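PDB 5X6B: O-phospho-L-seryl-tRNA:Cys-tRNA synthase, which probably converts O-phosphoseryl-tRNA(Cys) into cysteinyl-tRNA(Cys) with the help of pyridoxal phosphate, in a tRNA-dependent route to cysteine in this methanogenic archaeon. Local coordinates for residues B[115-120]-B[285-290]. Numbering follows the deposited sequence.
Sequences CARPTH and VKEIEM. With nucleotides of chain E.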
ATOM      1  N   CYS B 115       0.151  23.256  -3.637  1.00 60.86           N
ATOM      2  CA  CYS B 115      -0.044  22.351  -2.512  1.00 58.85           C
ATOM      3  C   CYS B 115      -0.560  21.001  -2.986  1.00 63.35           C
ATOM      4  O   CYS B 115      -1.005  20.866  -4.126  1.00 61.95           O
ATOM      5  CB  CYS B 115      -1.028  22.950  -1.507  1.00 77.61           C
ATOM      6  SG  CYS B 115      -0.819  24.713  -1.177  1.00 80.83           S
ATOM      7  N   ALA B 116      -0.512  20.010  -2.102  1.00 67.80           N
ATOM      8  CA  ALA B 116      -1.026  18.680  -2.407  1.00 60.13           C
ATOM      9  C   ALA B 116      -1.485  17.960  -1.142  1.00 56.01           C
ATOM     10  O   ALA B 116      -0.960  18.205  -0.058  1.00 62.17           O
ATOM     11  CB  ALA B 116       0.029  17.854  -3.132  1.00 62.80           C
ATOM     12  N   ARG B 117      -2.468  17.078  -1.287  1.00 58.94           N
ATOM     13  CA  ARG B 117      -2.943  16.260  -0.174  1.00 64.26           C
ATOM     14  C   ARG B 117      -3.222  14.834  -0.638  1.00 62.96           C
ATOM     15  O   ARG B 117      -3.701  14.624  -1.753  1.00 65.41           O
ATOM     16  CB  ARG B 117      -4.207  16.862   0.453  1.00 57.25           C
ATOM     17  CG  ARG B 117      -3.974  18.101   1.307  1.00 59.26           C
ATOM     18  CD  ARG B 117      -3.168  17.780   2.553  1.00 61.92           C
ATOM     19  NE  ARG B 117      -3.022  18.931   3.443  1.00 57.69           N
ATOM     20  CZ  ARG B 117      -2.010  19.795   3.402  1.00 59.44           C
ATOM     21  NH1 ARG B 117      -1.042  19.657   2.505  1.00 52.98           N
ATOM     22  NH2 ARG B 117      -1.964  20.805   4.258  1.00 69.94           N
ATOM     23  N   PRO B 118      -2.918  13.848   0.218  1.00 57.19           N
ATOM     24  CA  PRO B 118      -3.218  12.447  -0.085  1.00 58.60           C
ATOM     25  C   PRO B 118      -4.701  12.149   0.065  1.00 57.53           C
ATOM     26  O   PRO B 118      -5.338  12.658   0.984  1.00 63.10           O
ATOM     27  CB  PRO B 118      -2.402  11.681   0.953  1.00 57.60           C
ATOM     28  CG  PRO B 118      -2.300  12.623   2.099  1.00 73.01           C
ATOM     29  CD  PRO B 118      -2.208  13.994   1.499  1.00 59.51           C
ATOM     30  N   THR B 119      -5.238  11.336  -0.836  1.00 54.09           N
ATOM     31  CA  THR B 119      -6.646  10.968  -0.810  1.00 50.84           C
ATOM     32  C   THR B 119      -6.813   9.467  -1.006  1.00 44.48           C
ATOM     33  O   THR B 119      -5.846   8.758  -1.274  1.00 66.28           O
ATOM     34  CB  THR B 119      -7.449  11.701  -1.905  1.00 59.25           C
ATOM     35  OG1 THR B 119      -6.918  11.364  -3.193  1.00 62.17           O
ATOM     36  CG2 THR B 119      -7.378  13.207  -1.709  1.00 60.63           C
ATOM     37  N   HIS B 120      -8.047   8.991  -0.881  1.00 54.55           N
ATOM     38  CA  HIS B 120      -8.364   7.597  -1.153  1.00 57.08           C
ATOM     39  C   HIS B 120      -8.640   7.388  -2.638  1.00 57.19           C
ATOM     40  O   HIS B 120      -9.247   6.392  -3.030  1.00 71.71           O
ATOM     41  CB  HIS B 120      -9.570   7.143  -0.329  1.00 56.27           C
ATOM     42  CG  HIS B 120      -9.382   7.266   1.153  1.00 64.04           C
ATOM     43  ND1 HIS B 120      -8.327   6.663   1.819  1.00 67.26           N
ATOM     44  CD2 HIS B 120     -10.108   7.894   2.095  1.00 69.05           C
ATOM     45  CE1 HIS B 120      -8.418   6.933   3.105  1.00 73.14           C
ATOM     46  NE2 HIS B 120      -9.493   7.678   3.308  1.00 68.90           N
ATOM     47  N   VAL B 285      -5.526  20.900  14.644  1.00 72.14           N
ATOM     48  CA  VAL B 285      -4.540  20.343  13.723  1.00 75.13           C
ATOM     49  C   VAL B 285      -5.195  19.482  12.650  1.00 68.32           C
ATOM     50  O   VAL B 285      -4.762  19.473  11.498  1.00 87.99           O
ATOM     51  CB  VAL B 285      -3.481  19.510  14.474  1.00 77.79           C
ATOM     52  CG1 VAL B 285      -2.494  18.887  13.500  1.00 87.63           C
ATOM     53  CG2 VAL B 285      -2.753  20.377  15.484  1.00 83.87           C
ATOM     54  N   LYS B 286      -6.251  18.772  13.027  1.00 67.81           N
ATOM     55  CA  LYS B 286      -6.909  17.833  12.122  1.00 73.02           C
ATOM     56  C   LYS B 286      -7.743  18.529  11.047  1.00 70.61           C
ATOM     57  O   LYS B 286      -8.621  19.334  11.351  1.00 81.65           O
ATOM     58  CB  LYS B 286      -7.781  16.869  12.927  1.00 76.45           C
ATOM     59  CG  LYS B 286      -7.001  16.072  13.966  1.00 76.22           C
ATOM     60  CD  LYS B 286      -5.893  15.260  13.309  1.00 86.95           C
ATOM     61  CE  LYS B 286      -4.991  14.600  14.336  1.00 81.44           C
ATOM     62  NZ  LYS B 286      -5.765  13.793  15.315  1.00 92.35           N
ATOM     63  N   GLU B 287      -7.462  18.211   9.786  1.00 72.27           N
ATOM     64  CA  GLU B 287      -8.173  18.816   8.664  1.00 59.77           C
ATOM     65  C   GLU B 287      -9.473  18.069   8.382  1.00 68.65           C
ATOM     66  O   GLU B 287      -9.485  16.847   8.252  1.00 70.72           O
ATOM     67  CB  GLU B 287      -7.288  18.845   7.417  1.00 67.65           C
ATOM     68  CG  GLU B 287      -6.024  19.680   7.586  1.00 83.18           C
ATOM     69  CD  GLU B 287      -5.105  19.621   6.377  1.00 78.10           C
ATOM     70  OE1 GLU B 287      -5.424  18.889   5.414  1.00 75.66           O
ATOM     71  OE2 GLU B 287      -4.062  20.307   6.393  1.00 71.17           O
ATOM     72  N   ILE B 288     -10.562  18.826   8.281  1.00 59.11           N
ATOM     73  CA  ILE B 288     -11.912  18.278   8.235  1.00 51.42           C
ATOM     74  C   ILE B 288     -12.192  17.411   7.015  1.00 57.09           C
ATOM     75  O   ILE B 288     -12.820  16.357   7.130  1.00 65.18           O
ATOM     76  CB  ILE B 288     -12.962  19.413   8.271  1.00 69.79           C
ATOM     77  CG1 ILE B 288     -12.801  20.249   9.540  1.00 69.50           C
ATOM     78  CG2 ILE B 288     -14.372  18.857   8.195  1.00 49.95           C
ATOM     79  CD1 ILE B 288     -13.719  21.435   9.589  1.00 60.63           C
ATOM     80  N   GLU B 289     -11.744  17.854   5.845  1.00 61.02           N
ATOM     81  CA  GLU B 289     -12.021  17.118   4.614  1.00 72.33           C
ATOM     82  C   GLU B 289     -11.220  15.813   4.547  1.00 66.41           C
ATOM     83  O   GLU B 289     -11.586  14.889   3.822  1.00 70.16           O
ATOM     84  CB  GLU B 289     -11.731  17.990   3.390  1.00 82.04           C
ATOM     85  CG  GLU B 289     -12.614  19.238   3.270  1.00 73.17           C
ATOM     86  CD  GLU B 289     -14.082  18.918   3.021  1.00 73.31           C
ATOM     87  OE1 GLU B 289     -14.380  17.803   2.543  1.00 77.57           O
ATOM     88  OE2 GLU B 289     -14.939  19.789   3.291  1.00 75.87           O
ATOM     89  N   MET B 290     -10.137  15.740   5.313  1.00 69.21           N
ATOM     90  CA  MET B 290      -9.372  14.503   5.446  1.00 74.45           C
ATOM     91  C   MET B 290     -10.034  13.549   6.435  1.00 76.61           C
ATOM     92  O   MET B 290      -9.619  12.399   6.566  1.00 78.38           O
ATOM     93  CB  MET B 290      -7.940  14.793   5.913  1.00 72.63           C
ATOM     94  CG  MET B 290      -7.124  15.709   5.012  1.00 88.69           C
ATOM     95  SD  MET B 290      -6.590  14.945   3.472  1.00 87.87           S
ATOM     96  CE  MET B 290      -7.848  15.547   2.344  1.00 52.71           C
TER
ATOM     97  P     A E  75      -3.274  16.360  22.325  1.00188.42           P
ATOM     98  OP1   A E  75      -2.833  17.748  22.043  1.00176.83           O
ATOM     99  OP2   A E  75      -4.524  16.135  23.094  1.00175.87           O
ATOM    100  O5'   A E  75      -3.410  15.593  20.931  1.00176.22           O
ATOM    101  C5'   A E  75      -2.618  14.446  20.629  1.00170.03           C
ATOM    102  C4'   A E  75      -3.389  13.409  19.837  1.00169.39           C
ATOM    103  O4'   A E  75      -4.525  12.950  20.623  1.00169.89           O
ATOM    104  C3'   A E  75      -3.958  13.878  18.498  1.00160.48           C
ATOM    105  O3'   A E  75      -3.929  12.795  17.565  1.00140.36           O
ATOM    106  C2'   A E  75      -5.406  14.210  18.848  1.00139.79           C
ATOM    107  O2'   A E  75      -6.307  14.162  17.760  1.00109.50           O
ATOM    108  C1'   A E  75      -5.722  13.142  19.891  1.00154.46           C
ATOM    109  N9    A E  75      -6.786  13.518  20.829  1.00141.97           N
ATOM    110  C8    A E  75      -6.823  14.603  21.670  1.00141.96           C
ATOM    111  N7    A E  75      -7.913  14.675  22.397  1.00129.12           N
ATOM    112  C5    A E  75      -8.646  13.560  22.010  1.00123.78           C
ATOM    113  C6    A E  75      -9.903  13.062  22.410  1.00118.42           C
ATOM    114  N6    A E  75     -10.683  13.645  23.328  1.00102.15           N
ATOM    115  N1    A E  75     -10.342  11.926  21.824  1.00116.01           N
ATOM    116  C2    A E  75      -9.567  11.334  20.903  1.00104.14           C
ATOM    117  N3    A E  75      -8.373  11.707  20.446  1.00111.24           N
ATOM    118  C4    A E  75      -7.962  12.838  21.047  1.00124.65           C
TER
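R117 and E287 illustrate how a bidentate salt bridge can tie a loop to the edge strand of a sheet. The guanidinium presents its side, NE together with one terminal nitrogen, and the carboxylate meets it with one oxygen for each. NE of R117 donates to OE1 of E287 over 3.1 Å. That bond is nearly straight, at 165°. Alongside it, NH2 of R117 reaches OE2 of E287 at 3.0 Å. Both oxygens use their syn lone pairs, and the two flat groups lie only 17° from coplanar; NE of R117 has a weak second bond to OE2 of E287. The glutamate arrives extended beyond CG, whereas the arginine is bent. With its chain turned at chi2 (-66°), NH1 of R117 also donates to the carbonyl O of A116, 2.9 Å away, a second anchor that probably limits rotation of the guanidinium.

In the fold, strand 115-119 is an outermost strand of the chain's mixed seven-stranded sheet, whose order and directions match the large domain of fold-type I pyridoxal phosphate enzymes. It pairs antiparallel with strand 264-268, and residues 285-290 belong to the loop between helices 273-276 and 298-305.

A looser van der Waals contact is made by M290, whose SD lies 3.6 Å from the carbonyl O of P118 and also near CB of R117; its side chain further touches I128 of helix 122-132.

The same loop carries the contact with RNA, probably the tRNA end. NZ of K286 donates to O3' of the adenosine nucleotide 75 of chain E at 3.1 Å and also to its O2', over a doubtfully short distance, and makes a cation-pi contact with Y148 of the second subunit. Nearby, E289 forms a salt bridge with R156 of that subunit.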